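Local coordinates for clostripain-related protein (Bacteroides thetaiotaomicron, PDB 6N9J) that probably hydrolyses peptide bonds as a secreted cysteine protease of the C11 (clostripain) family and is trapped by an irreversible peptide-based inhibitor, at residues E33-M38 / V70-I75; E167-L172 / S246-L251. One frame throughout, in Å; residues are numbered along the deposited sequence.

Contact 1: E33-M38 / V70-I75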
ATOM      1  N   GLU A  33     -13.732  -6.838 -11.630  1.00 21.57           N
ATOM      2  CA  GLU A  33     -14.211  -5.613 -10.999  1.00 23.87           C
ATOM      3  C   GLU A  33     -13.716  -4.399 -11.760  1.00 21.30           C
ATOM      4  O   GLU A  33     -14.463  -3.445 -11.956  1.00 23.69           O
ATOM      5  CB  GLU A  33     -13.754  -5.513  -9.537  1.00 26.46           C
ATOM      6  CG  GLU A  33     -14.311  -6.585  -8.603  1.00 31.24           C
ATOM      7  CD  GLU A  33     -13.783  -6.468  -7.174  1.00 31.06           C
ATOM      8  OE1 GLU A  33     -12.926  -5.600  -6.905  1.00 27.86           O
ATOM      9  OE2 GLU A  33     -14.235  -7.258  -6.321  1.00 33.75           O
ATOM     10  N   MET A  34     -12.453  -4.442 -12.178  1.00 17.33           N
ATOM     11  CA  MET A  34     -11.847  -3.339 -12.915  1.00 17.02           C
ATOM     12  C   MET A  34     -12.611  -3.093 -14.200  1.00 21.66           C
ATOM     13  O   MET A  34     -12.840  -1.950 -14.577  1.00 22.87           O
ATOM     14  CB  MET A  34     -10.367  -3.608 -13.238  1.00 16.51           C
ATOM     15  CG  MET A  34      -9.421  -3.649 -12.046  1.00 18.83           C
ATOM     16  SD  MET A  34      -7.698  -4.012 -12.467  1.00 15.21           S
ATOM     17  CE  MET A  34      -7.212  -4.941 -11.021  1.00 24.83           C
ATOM     18  N   ILE A  35     -13.002  -4.176 -14.864  1.00 22.81           N
ATOM     19  CA  ILE A  35     -13.702  -4.105 -16.140  1.00 24.56           C
ATOM     20  C   ILE A  35     -15.078  -3.461 -15.967  1.00 27.74           C
ATOM     21  O   ILE A  35     -15.506  -2.660 -16.801  1.00 26.31           O
ATOM     22  CB  ILE A  35     -13.832  -5.507 -16.775  1.00 23.90           C
ATOM     23  CG1 ILE A  35     -12.449  -6.011 -17.202  1.00 22.80           C
ATOM     24  CG2 ILE A  35     -14.808  -5.493 -17.961  1.00 24.53           C
ATOM     25  CD1 ILE A  35     -12.455  -7.363 -17.918  1.00 23.29           C
ATOM     26  N   GLU A  36     -15.759  -3.785 -14.874  1.00 27.51           N
ATOM     27  CA  GLU A  36     -17.015  -3.123 -14.552  1.00 29.41           C
ATOM     28  C   GLU A  36     -16.805  -1.630 -14.244  1.00 27.41           C
ATOM     29  O   GLU A  36     -17.645  -0.797 -14.574  1.00 27.66           O
ATOM     30  CB  GLU A  36     -17.695  -3.807 -13.365  1.00 33.81           C
ATOM     31  CG  GLU A  36     -19.051  -3.223 -13.014  1.00 41.29           C
ATOM     32  CD  GLU A  36     -19.574  -3.728 -11.684  1.00 48.85           C
ATOM     33  OE1 GLU A  36     -19.016  -4.716 -11.157  1.00 49.63           O
ATOM     34  OE2 GLU A  36     -20.543  -3.133 -11.160  1.00 52.90           O
ATOM     35  N   GLY A  37     -15.683  -1.301 -13.611  1.00 24.95           N
ATOM     36  CA  GLY A  37     -15.384   0.077 -13.271  1.00 25.57           C
ATOM     37  C   GLY A  37     -15.077   0.969 -14.462  1.00 23.90           C
ATOM     38  O   GLY A  37     -15.211   2.188 -14.377  1.00 24.88           O
ATOM     39  N   MET A  38     -14.674   0.376 -15.578  1.00 22.48           N
ATOM     40  CA  MET A  38     -14.373   1.176 -16.765  1.00 23.32           C
ATOM     41  C   MET A  38     -15.626   1.795 -17.401  1.00 27.63           C
ATOM     42  O   MET A  38     -15.522   2.691 -18.241  1.00 26.26           O
ATOM     43  CB  MET A  38     -13.612   0.339 -17.796  1.00 21.80           C
ATOM     44  CG  MET A  38     -12.148   0.084 -17.420  1.00 19.19           C
ATOM     45  SD  MET A  38     -11.204   1.598 -17.262  1.00 23.07           S
ATOM     46  CE  MET A  38     -11.361   2.282 -18.915  1.00 23.13           C
ATOM     47  N   VAL A  70     -16.074  -3.824 -22.499  1.00 40.30           N
ATOM     48  CA  VAL A  70     -14.656  -3.536 -22.315  1.00 34.83           C
ATOM     49  C   VAL A  70     -13.811  -4.662 -22.919  1.00 35.85           C
ATOM     50  O   VAL A  70     -14.087  -5.844 -22.713  1.00 38.37           O
ATOM     51  CB  VAL A  70     -14.298  -3.351 -20.825  1.00 30.95           C
ATOM     52  CG1 VAL A  70     -12.814  -3.100 -20.662  1.00 29.52           C
ATOM     53  CG2 VAL A  70     -15.096  -2.195 -20.224  1.00 27.98           C
ATOM     54  N   VAL A  71     -12.789  -4.283 -23.679  1.00 33.52           N
ATOM     55  CA  VAL A  71     -11.922  -5.235 -24.357  1.00 33.05           C
ATOM     56  C   VAL A  71     -10.504  -5.157 -23.806  1.00 37.02           C
ATOM     57  O   VAL A  71      -9.987  -4.063 -23.578  1.00 41.09           O
ATOM     58  CB  VAL A  71     -11.903  -4.969 -25.873  1.00 32.87           C
ATOM     59  CG1 VAL A  71     -10.829  -5.805 -26.568  1.00 31.91           C
ATOM     60  CG2 VAL A  71     -13.284  -5.238 -26.463  1.00 32.77           C
ATOM     61  N   GLN A  72      -9.883  -6.312 -23.576  1.00 36.53           N
ATOM     62  CA  GLN A  72      -8.513  -6.368 -23.067  1.00 36.96           C
ATOM     63  C   GLN A  72      -7.462  -6.376 -24.178  1.00 39.14           C
ATOM     64  O   GLN A  72      -7.052  -7.439 -24.642  1.00 43.53           O
ATOM     65  CB  GLN A  72      -8.330  -7.609 -22.193  1.00 37.87           C
ATOM     66  CG  GLN A  72      -9.311  -7.701 -21.034  1.00 38.84           C
ATOM     67  CD  GLN A  72      -9.187  -8.999 -20.257  1.00 37.38           C
ATOM     68  OE1 GLN A  72      -8.110  -9.593 -20.182  1.00 34.76           O
ATOM     69  NE2 GLN A  72     -10.298  -9.452 -19.684  1.00 38.64           N
ATOM     70  N   ASP A  73      -7.023  -5.196 -24.606  1.00 36.90           N
ATOM     71  CA  ASP A  73      -5.947  -5.110 -25.591  1.00 34.23           C
ATOM     72  C   ASP A  73      -4.623  -5.511 -24.944  1.00 28.09           C
ATOM     73  O   ASP A  73      -4.237  -4.975 -23.904  1.00 28.83           O
ATOM     74  CB  ASP A  73      -5.842  -3.703 -26.187  1.00 37.36           C
ATOM     75  CG  ASP A  73      -6.919  -3.420 -27.245  1.00 46.58           C
ATOM     76  OD1 ASP A  73      -7.506  -4.381 -27.798  1.00 47.09           O
ATOM     77  OD2 ASP A  73      -7.166  -2.227 -27.535  1.00 49.95           O
ATOM     78  N   VAL A  74      -3.939  -6.460 -25.566  1.00 24.71           N
ATOM     79  CA  VAL A  74      -2.653  -6.930 -25.076  1.00 25.09           C
ATOM     80  C   VAL A  74      -1.500  -6.080 -25.624  1.00 24.86           C
ATOM     81  O   VAL A  74      -1.283  -5.991 -26.836  1.00 24.77           O
ATOM     82  CB  VAL A  74      -2.435  -8.413 -25.453  1.00 26.31           C
ATOM     83  CG1 VAL A  74      -1.064  -8.898 -24.977  1.00 25.39           C
ATOM     84  CG2 VAL A  74      -3.566  -9.267 -24.890  1.00 24.57           C
ATOM     85  N   ILE A  75      -0.777  -5.447 -24.708  1.00 24.30           N
ATOM     86  CA  ILE A  75       0.395  -4.652 -25.041  1.00 25.23           C
ATOM     87  C   ILE A  75       1.611  -5.554 -25.167  1.00 24.60           C
ATOM     88  O   ILE A  75       2.346  -5.502 -26.146  1.00 26.46           O
ATOM     89  CB  ILE A  75       0.651  -3.582 -23.971  1.00 26.70           C
ATOM     90  CG1 ILE A  75      -0.577  -2.679 -23.847  1.00 30.69           C
ATOM     91  CG2 ILE A  75       1.924  -2.792 -24.285  1.00 24.69           C
ATOM     92  CD1 ILE A  75      -0.583  -1.802 -22.624  1.00 31.48           C
TER
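Two beta-branched side chains, Ile35 and Val70, meet because each first torsion turns a methyl into the gap between helix and strand. Ile35 has CG1 beside its backbone N (chi1 -68°), which swings CG2 anti to that nitrogen and over to the carbonyl side of the residue. Val70 carries CG1 anti to its own N (chi1 178°), placing CG2 anti to the carbonyl carbon, where it can reach the helix. Ile35 CG2 then rests on the branch point of the valine, 3.6 Å from Val70 CB, and Val70 CG2 comes up against the main chain, 3.5 Å from Ile35 O. The two side chains cross at an oblique angle, and Ile35 CG2 sits over the fork of the valine, 4.0 Å from Val70 CG2 and 4.1 Å from Val70 CG1. Helix 24-37 is the crossover of a beta-alpha-beta unit that links the parallel neighbours 9-18 and 46-53, and Met34 packs on both; strand 70-74 pairs antiparallel with strand 59-65 as a hairpin at the margin of the same mixed sheet. A second touch on Val70 CG2 comes from Met38, whose CB lies 3.8 Å away, while the end of the methionine leads off to Leu48. Farther along the strand, Gln72 crosses Ile35 at about a right angle and reaches it with the amide nitrogen. Its NE2 comes 3.5 Å from Ile35 CD1, a van der Waals touch of a polar group on a methyl. Met38 O accepts a hydrogen bond from Lys65 of strand 59-65, and Gln72 OE1 has a weak one from Lys59 of that strand.

Contact 2: E167-L172 / S246-L251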
ATOM      1  N   GLU A 167       8.257   4.528   7.639  1.00 15.42           N
ATOM      2  CA  GLU A 167       9.566   4.147   7.108  1.00 17.94           C
ATOM      3  C   GLU A 167       9.517   3.914   5.592  1.00 20.13           C
ATOM      4  O   GLU A 167      10.418   4.319   4.858  1.00 21.99           O
ATOM      5  CB  GLU A 167      10.079   2.887   7.815  1.00 19.40           C
ATOM      6  CG  GLU A 167      10.415   3.087   9.298  1.00 23.08           C
ATOM      7  CD  GLU A 167       9.233   2.854  10.229  1.00 24.05           C
ATOM      8  OE1 GLU A 167       8.096   2.662   9.725  1.00 21.36           O
ATOM      9  OE2 GLU A 167       9.444   2.871  11.474  1.00 24.58           O
ATOM     10  N   VAL A 168       8.461   3.251   5.134  1.00 18.21           N
ATOM     11  CA  VAL A 168       8.291   2.941   3.719  1.00 19.31           C
ATOM     12  C   VAL A 168       7.995   4.194   2.910  1.00 18.40           C
ATOM     13  O   VAL A 168       8.623   4.455   1.888  1.00 21.63           O
ATOM     14  CB  VAL A 168       7.149   1.930   3.511  1.00 18.62           C
ATOM     15  CG1 VAL A 168       6.908   1.681   2.024  1.00 18.67           C
ATOM     16  CG2 VAL A 168       7.440   0.620   4.265  1.00 16.50           C
ATOM     17  N   VAL A 169       7.011   4.950   3.369  1.00 16.63           N
ATOM     18  CA  VAL A 169       6.596   6.172   2.707  1.00 17.41           C
ATOM     19  C   VAL A 169       7.742   7.203   2.678  1.00 19.22           C
ATOM     20  O   VAL A 169       7.946   7.876   1.664  1.00 17.42           O
ATOM     21  CB  VAL A 169       5.342   6.771   3.387  1.00 18.63           C
ATOM     22  CG1 VAL A 169       5.003   8.102   2.782  1.00 23.03           C
ATOM     23  CG2 VAL A 169       4.149   5.813   3.259  1.00 15.08           C
ATOM     24  N   TYR A 170       8.507   7.321   3.763  1.00 17.27           N
ATOM     25  CA  TYR A 170       9.649   8.236   3.736  1.00 17.18           C
ATOM     26  C   TYR A 170      10.700   7.752   2.730  1.00 17.96           C
ATOM     27  O   TYR A 170      11.261   8.557   1.988  1.00 19.72           O
ATOM     28  CB  TYR A 170      10.290   8.415   5.124  1.00 16.10           C
ATOM     29  CG  TYR A 170      11.269   9.585   5.156  1.00 16.47           C
ATOM     30  CD1 TYR A 170      10.825  10.880   5.401  1.00 17.76           C
ATOM     31  CD2 TYR A 170      12.621   9.398   4.890  1.00 16.94           C
ATOM     32  CE1 TYR A 170      11.700  11.948   5.404  1.00 20.68           C
ATOM     33  CE2 TYR A 170      13.502  10.457   4.895  1.00 19.85           C
ATOM     34  CZ  TYR A 170      13.037  11.731   5.155  1.00 22.11           C
ATOM     35  OH  TYR A 170      13.914  12.795   5.158  1.00 27.38           O
ATOM     36  N   GLN A 171      10.954   6.443   2.696  1.00 17.36           N
ATOM     37  CA  GLN A 171      11.947   5.875   1.769  1.00 19.24           C
ATOM     38  C   GLN A 171      11.590   6.108   0.300  1.00 20.41           C
ATOM     39  O   GLN A 171      12.473   6.292  -0.550  1.00 20.40           O
ATOM     40  CB  GLN A 171      12.111   4.375   2.000  1.00 19.69           C
ATOM     41  CG  GLN A 171      13.400   3.802   1.422  1.00 21.30           C
ATOM     42  CD  GLN A 171      14.630   4.051   2.302  1.00 25.31           C
ATOM     43  OE1 GLN A 171      14.541   4.136   3.538  1.00 25.22           O
ATOM     44  NE2 GLN A 171      15.791   4.159   1.661  1.00 27.60           N
ATOM     45  N   LEU A 172      10.289   6.086   0.018  1.00 20.76           N
ATOM     46  CA  LEU A 172       9.764   6.261  -1.331  1.00 17.63           C
ATOM     47  C   LEU A 172       9.186   7.648  -1.591  1.00 19.02           C
ATOM     48  O   LEU A 172       8.479   7.834  -2.579  1.00 21.32           O
ATOM     49  CB  LEU A 172       8.668   5.229  -1.603  1.00 13.61           C
ATOM     50  CG  LEU A 172       9.049   3.765  -1.415  1.00 15.68           C
ATOM     51  CD1 LEU A 172       7.832   2.885  -1.611  1.00 14.36           C
ATOM     52  CD2 LEU A 172      10.126   3.392  -2.388  1.00 17.58           C
ATOM     53  N   SER A 246       4.951  15.388   0.410  1.00 19.97           N
ATOM     54  CA  SER A 246       5.665  16.652   0.482  1.00 20.11           C
ATOM     55  C   SER A 246       5.753  17.167   1.920  1.00 20.39           C
ATOM     56  O   SER A 246       6.538  18.055   2.202  1.00 19.22           O
ATOM     57  CB  SER A 246       5.005  17.710  -0.419  1.00 20.54           C
ATOM     58  OG  SER A 246       3.747  18.138   0.083  1.00 19.31           O
ATOM     59  N   GLU A 247       4.955  16.596   2.824  1.00 23.34           N
ATOM     60  CA  GLU A 247       4.918  17.038   4.231  1.00 23.63           C
ATOM     61  C   GLU A 247       5.771  16.192   5.193  1.00 21.64           C
ATOM     62  O   GLU A 247       5.848  16.497   6.403  1.00 19.25           O
ATOM     63  CB  GLU A 247       3.466  17.062   4.731  1.00 22.34           C
ATOM     64  CG  GLU A 247       2.534  17.932   3.889  1.00 24.86           C
ATOM     65  CD  GLU A 247       3.064  19.347   3.719  1.00 29.09           C
ATOM     66  OE1 GLU A 247       3.328  20.023   4.741  1.00 31.97           O
ATOM     67  OE2 GLU A 247       3.241  19.772   2.559  1.00 30.39           O
ATOM     68  N   LEU A 248       6.407  15.143   4.668  1.00 17.56           N
ATOM     69  CA  LEU A 248       7.204  14.235   5.501  1.00 19.87           C
ATOM     70  C   LEU A 248       8.498  14.843   6.039  1.00 24.78           C
ATOM     71  O   LEU A 248       8.920  14.503   7.149  1.00 24.34           O
ATOM     72  CB  LEU A 248       7.537  12.962   4.727  1.00 22.21           C
ATOM     73  CG  LEU A 248       6.316  12.161   4.258  1.00 24.52           C
ATOM     74  CD1 LEU A 248       6.714  11.135   3.206  1.00 26.39           C
ATOM     75  CD2 LEU A 248       5.641  11.487   5.436  1.00 23.95           C
ATOM     76  N   SER A 249       9.141  15.723   5.273  1.00 26.60           N
ATOM     77  CA  SER A 249      10.379  16.341   5.743  1.00 28.89           C
ATOM     78  C   SER A 249      10.125  17.181   7.008  1.00 27.92           C
ATOM     79  O   SER A 249      10.901  17.120   7.959  1.00 26.85           O
ATOM     80  CB  SER A 249      11.017  17.205   4.654  1.00 32.16           C
ATOM     81  OG  SER A 249      10.161  18.269   4.285  1.00 36.58           O
ATOM     82  N   ALA A 250       9.038  17.949   7.013  1.00 27.03           N
ATOM     83  CA  ALA A 250       8.647  18.719   8.192  1.00 25.75           C
ATOM     84  C   ALA A 250       8.255  17.799   9.344  1.00 23.35           C
ATOM     85  O   ALA A 250       8.486  18.118  10.511  1.00 23.65           O
ATOM     86  CB  ALA A 250       7.503  19.663   7.866  1.00 24.63           C
ATOM     87  N   LEU A 251       7.649  16.668   9.021  1.00 21.11           N
ATOM     88  CA  LEU A 251       7.305  15.692  10.049  1.00 21.93           C
ATOM     89  C   LEU A 251       8.583  15.158  10.700  1.00 24.59           C
ATOM     90  O   LEU A 251       8.685  15.094  11.921  1.00 27.84           O
ATOM     91  CB  LEU A 251       6.469  14.551   9.460  1.00 17.93           C
ATOM     92  CG  LEU A 251       5.946  13.520  10.475  1.00 19.27           C
ATOM     93  CD1 LEU A 251       5.095  14.157  11.580  1.00 14.86           C
ATOM     94  CD2 LEU A 251       5.181  12.428   9.770  1.00 13.62           C
TER
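Leu248 meets helix 166-171 at two levels, CD1 on Val169 and CB on Tyr170. The close level is that of CD1, 3.5 Å from Val169 CG1 and 3.8 Å from Val169 O, so one methyl fills the corner between a valine branch and a backbone carbonyl. The two side chains cross at about a right angle, and Val169 offers CG1 because chi1 of 174° sets that branch anti to the backbone N. Both residues are buried, and here the helices fit tightly.

Toward the surface the fit slackens. Tyr170 and Leu248 run past each other in opposite directions, and the ring is met obliquely at its CD1 corner, 3.9 Å from Leu248 CB; CE1 of Tyr170 stays 4.2 Å from Leu248 O. The ring has other company: Trp366 packs edge-to-face with it and Arg173 adds a cation-pi contact. Ser249, exposed, borders the contact on this side.

In the fold, helix 166-171 belongs to the beta-alpha-beta crossover from strand 155-159 to the parallel strand 178-181, whereas helix 248-259 follows the antiparallel strand 239-244. The backbones come to 6.7 Å between Tyr170 CA and Leu248 CA. No hydrogen bond or salt bridge spans the pair, which implies that cohesion between the two segments rests on apolar burial and shape, with the polar bonding kept to each segment's own surroundings.

How the contacts relate
Contacts 1 and 2 lie on opposite sides of the chain's centre, their own centres 34 Å apart and their nearest atoms about 19 Å apart, so they do not touch. Contact 1 is the more peripheral, about 22 Å from the chain's centre against 14 Å for contact 2. The mixed sheet connects them: the hairpin strand 70-74 is at one margin, and 167-172 and 246-251 flank strands farther across. In clan CD proteases the catalytic residues typically follow central strands, here probably 105-110 and 155-159. Contact 2 probably lies nearer that site, since Glu167 packs on Trp116 of the loop after strand 105-110, while contact 1 is at the far margin.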